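Local coordinates for protein metal transporter CNNM3 (Homo sapiens, PDB 6DFD) that belongs to a family of integral membrane proteins involved in magnesium efflux and contains a cyclic nucleotide-binding homology domain that mediates dimerization, at residues Ala52-Arg55 with Phe56-Glu60; Arg68-Glu71 with Lys72-Leu75. The protein carries 6 engineered substitutions. One frame throughout, in Å; residues are numbered along the deposited sequence.

Interaction 1: residues Ala52-Arg55 with Phe56-Glu60; sequences ATQR and FLSRE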
# COMPACT_ATOMS: atom_id res chain seq x y z
N ALA A 52 17.51 -13.89 -4.80
CA ALA A 52 17.00 -12.59 -5.19
C ALA A 52 16.30 -11.91 -4.02
O ALA A 52 16.40 -10.68 -3.85
CB ALA A 52 16.02 -12.73 -6.35
N THR A 53 15.59 -12.69 -3.22
CA THR A 53 14.89 -12.14 -2.06
C THR A 53 15.90 -11.60 -1.05
O THR A 53 15.71 -10.52 -0.49
CB THR A 53 14.00 -13.21 -1.44
OG1 THR A 53 13.04 -13.68 -2.41
CG2 THR A 53 13.26 -12.66 -0.23
N GLN A 54 16.97 -12.36 -0.81
CA GLN A 54 18.00 -11.90 0.12
C GLN A 54 18.64 -10.61 -0.37
O GLN A 54 18.74 -9.64 0.38
CB GLN A 54 19.05 -12.98 0.32
CG GLN A 54 20.21 -12.55 1.22
CD GLN A 54 21.35 -12.03 0.42
OE1 GLN A 54 21.95 -12.76 -0.37
NE2 GLN A 54 21.66 -10.75 0.58
N ARG A 55 19.08 -10.57 -1.64
CA ARG A 55 19.69 -9.35 -2.16
C ARG A 55 18.74 -8.17 -2.03
O ARG A 55 19.14 -7.06 -1.67
CB ARG A 55 20.09 -9.51 -3.63
CG ARG A 55 20.98 -10.68 -3.97
CD ARG A 55 22.25 -10.66 -3.20
NE ARG A 55 23.25 -11.52 -3.82
CZ ARG A 55 24.30 -12.01 -3.17
NH1 ARG A 55 24.48 -11.74 -1.89
NH2 ARG A 55 25.17 -12.78 -3.81
N PHE A 56 17.47 -8.40 -2.37
CA PHE A 56 16.48 -7.33 -2.29
C PHE A 56 16.37 -6.79 -0.88
O PHE A 56 16.44 -5.58 -0.66
CB PHE A 56 15.12 -7.86 -2.75
CG PHE A 56 14.01 -6.87 -2.64
CD1 PHE A 56 13.84 -5.88 -3.58
CD2 PHE A 56 13.11 -6.93 -1.59
CE1 PHE A 56 12.80 -4.96 -3.48
CE2 PHE A 56 12.07 -6.01 -1.48
CZ PHE A 56 11.91 -5.04 -2.44
N LEU A 57 16.18 -7.68 0.10
CA LEU A 57 16.01 -7.22 1.47
C LEU A 57 17.26 -6.51 1.96
O LEU A 57 17.18 -5.45 2.58
CB LEU A 57 15.68 -8.39 2.39
CG LEU A 57 14.31 -9.04 2.19
CD1 LEU A 57 14.21 -10.22 3.12
CD2 LEU A 57 13.20 -8.03 2.47
N SER A 58 18.44 -7.08 1.68
CA SER A 58 19.68 -6.46 2.13
C SER A 58 19.85 -5.06 1.56
O SER A 58 20.44 -4.18 2.21
CB SER A 58 20.88 -7.32 1.73
OG SER A 58 20.82 -8.60 2.34
N ARG A 59 19.34 -4.82 0.35
CA ARG A 59 19.49 -3.49 -0.24
C ARG A 59 18.40 -2.53 0.21
O ARG A 59 18.67 -1.35 0.41
CB ARG A 59 19.48 -3.58 -1.77
CG ARG A 59 19.45 -2.23 -2.47
CD ARG A 59 20.82 -1.60 -2.50
NE ARG A 59 21.49 -2.04 -3.71
CZ ARG A 59 21.51 -1.35 -4.85
NH1 ARG A 59 20.94 -0.16 -4.94
NH2 ARG A 59 22.12 -1.87 -5.89
N GLU A 60 17.17 -3.01 0.34
CA GLU A 60 16.01 -2.12 0.39
C GLU A 60 15.43 -1.92 1.79
O GLU A 60 14.75 -0.91 2.01
CB GLU A 60 14.91 -2.66 -0.52
CG GLU A 60 15.30 -2.72 -2.00
CD GLU A 60 15.58 -1.36 -2.60
OE1 GLU A 60 16.48 -1.25 -3.47
OE2 GLU A 60 14.90 -0.39 -2.20
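Phe56 sits one helical turn beyond Ala52 and Thr53, its backbone N donating to Ala52 O at 2.9 Å while its CB lies 3.3 Å from that same Ala52 O. The ring takes little part in this turn: with CG anti to the backbone N (chi1 177°), it swings away from residues 52-55 and toward the end of the helix. There Glu60 CG comes over one face, 3.6 Å above the ring plane and displaced toward the rim. Phe135 meets the same ring edge-to-face.

Thr53 turns its carbonyl to Leu57, whose N donates to Thr53 O at 2.9 Å. Leu57 CG rests 3.4 Å from Thr53 O, and the methyls Thr53 CG2 and Leu57 CD1 meet loosely at 4.3 Å. Thr53 OG1 is turned back along the helix and bonds Leu49 O, a backbone acceptor of the preceding turn.

The polar side of the helix is held by directed bonds. Gln54 bends at chi2, which folds its amide along the helix so that NE2 donates to Ser58 OG at 2.9 Å (N-H...O 154°), with the acceptor only 4° out of the amide plane. NE2 also bonds Glu71, and these two bonds should resist rotation of the amide. Arg55, whose O accepts from Arg59 N at 3.0 Å, bends its own chain about CB-CG (chi2) and carries NH1 to the same Glu71 carboxylate as a salt bridge.

These i to i+4 contacts belong to helix 47-60 of the cyclic nucleotide-binding homology domain. Gln54 and Ser58 face helix 71-78, where Leu78 and Leu74 lie, whereas Phe56 and Leu57 pack on Leu113 of strand 110-114, so the helix joins the helical part of the domain to its beta-barrel.

Interaction 2: residues Arg68-Glu71 with Lys72-Leu75; sequences RMSE and KVLL. Engineered in segment 68-71: Met69 (natural residue Ile).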
# COMPACT_ATOMS: atom_id res chain seq x y z
N ARG A 68 23.68 -4.82 9.97
CA ARG A 68 22.96 -5.48 11.06
C ARG A 68 22.97 -6.99 10.93
O ARG A 68 23.18 -7.70 11.92
CB ARG A 68 21.51 -4.98 11.09
CG ARG A 68 21.39 -3.48 11.32
CD ARG A 68 19.96 -2.99 11.25
NE ARG A 68 19.91 -1.53 11.33
CZ ARG A 68 18.83 -0.81 11.61
NH1 ARG A 68 17.67 -1.40 11.87
NH2 ARG A 68 18.91 0.51 11.65
N MSE A 69 22.76 -7.49 9.72
CA MSE A 69 22.68 -8.92 9.46
C MSE A 69 23.47 -9.26 8.22
O MSE A 69 23.25 -8.66 7.17
CB MSE A 69 21.23 -9.35 9.26
CG MSE A 69 21.07 -10.85 9.23
SE MSE A 69 19.26 -11.35 9.11
CE MSE A 69 18.62 -10.53 10.76
N SER A 70 24.37 -10.23 8.31
CA SER A 70 25.18 -10.56 7.16
C SER A 70 24.31 -11.17 6.07
O SER A 70 23.30 -11.82 6.35
CB SER A 70 26.32 -11.51 7.53
OG SER A 70 25.88 -12.85 7.65
N GLU A 71 24.70 -10.93 4.82
CA GLU A 71 23.93 -11.47 3.71
C GLU A 71 23.87 -12.98 3.78
O GLU A 71 22.86 -13.59 3.43
CB GLU A 71 24.55 -11.00 2.39
CG GLU A 71 24.43 -9.52 2.18
CD GLU A 71 24.73 -9.11 0.76
OE1 GLU A 71 25.78 -8.50 0.52
OE2 GLU A 71 23.92 -9.42 -0.15
N LYS A 72 24.95 -13.61 4.25
CA LYS A 72 24.97 -15.06 4.37
C LYS A 72 23.97 -15.55 5.41
O LYS A 72 23.25 -16.53 5.19
CB LYS A 72 26.39 -15.52 4.72
CG LYS A 72 26.57 -17.02 4.91
CD LYS A 72 27.83 -17.30 5.72
CE LYS A 72 28.44 -18.65 5.39
NZ LYS A 72 27.44 -19.75 5.46
N VAL A 73 23.92 -14.88 6.56
CA VAL A 73 22.99 -15.26 7.62
C VAL A 73 21.56 -15.05 7.15
O VAL A 73 20.67 -15.88 7.39
CB VAL A 73 23.30 -14.47 8.90
CG1 VAL A 73 22.19 -14.66 9.94
CG2 VAL A 73 24.63 -14.90 9.47
N LEU A 74 21.31 -13.94 6.46
CA LEU A 74 19.97 -13.69 5.96
C LEU A 74 19.55 -14.76 4.97
O LEU A 74 18.41 -15.26 5.02
CB LEU A 74 19.90 -12.31 5.30
CG LEU A 74 18.52 -11.95 4.73
CD1 LEU A 74 17.42 -12.06 5.80
CD2 LEU A 74 18.56 -10.54 4.16
N LEU A 75 20.44 -15.13 4.04
CA LEU A 75 20.06 -16.15 3.08
C LEU A 75 19.74 -17.46 3.80
O LEU A 75 18.72 -18.11 3.52
CB LEU A 75 21.16 -16.36 2.04
CG LEU A 75 20.84 -17.38 0.95
CD1 LEU A 75 19.63 -16.96 0.13
CD2 LEU A 75 22.05 -17.58 0.05
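Met69, an engineered selenomethionine in place of the natural Ile, lays its selenium against Leu74, with Met69 SE 3.9 Å from Leu74 CD1 and 4.0 Å from Leu74 CB. The pair forms a hydrophobic staple around a helix N-cap: Met69 precedes the cap residue Ser70, and Leu74 lies in the first turn of helix 71-78. The Met69 chain runs extended to SE, then turns at chi3 (-60°), and it crosses both Leu74 and Val73 at about a right angle. Further back along the chain, Met69 CG touches Val73 CG1 at 4.0 Å. The Met69 side chain also reaches Tyr199, Ala202 and Thr206, so it fills the seam between the start of this helix and helix 196-207. Leu74 leans the other way as well, onto Gln54, Leu57 and Ser58 of helix 47-60.

Ser70 supplies the polar half of the cap. Its OG stands between the backbone N and the carbonyl carbon (chi1 79°), the crowded position, and from there accepts from Val73 N at 3.0 Å along a fairly straight N-H...O path (159°). An amide of the first turn, which has no carbonyl one full turn earlier within the helix, thereby gains an acceptor. Replaced by an alanine, the cap residue would have no hydroxyl, and Val73 N would probably lose its side-chain acceptor, leaving the helix start more prone to fray.

The same residue also opens the regular backbone pattern, Ser70 O taking Leu74 N at 2.9 Å; Glu71 O then receives Leu75 N. Lys72 CB is a looser neighbour of the hydroxyl, 4.0 Å from Ser70 OG. Packing is tight on the valine side, where the methyl Val73 CG2 comes to within 3.0 Å of Ser70 OG.

Overall arrangement
Interactions 1 and 2 lie on successive helices, 47-60 and 71-78, with centres about 10 Å apart, and each is partly buried. Interaction 1 takes up the last two turns or so of its helix, with a mainly apolar side on the barrel and a polar side toward helix 71-78; interaction 2 is a helix start, a little farther from the chain centre, where a hydroxyl accepts from a first-turn N-H and an apolar staple closes over the helix start. They meet directly: the carboxylate of Glu71, shared by Arg55 and Gln54, and the packing of Leu74 on Ser58 join the two successive helices.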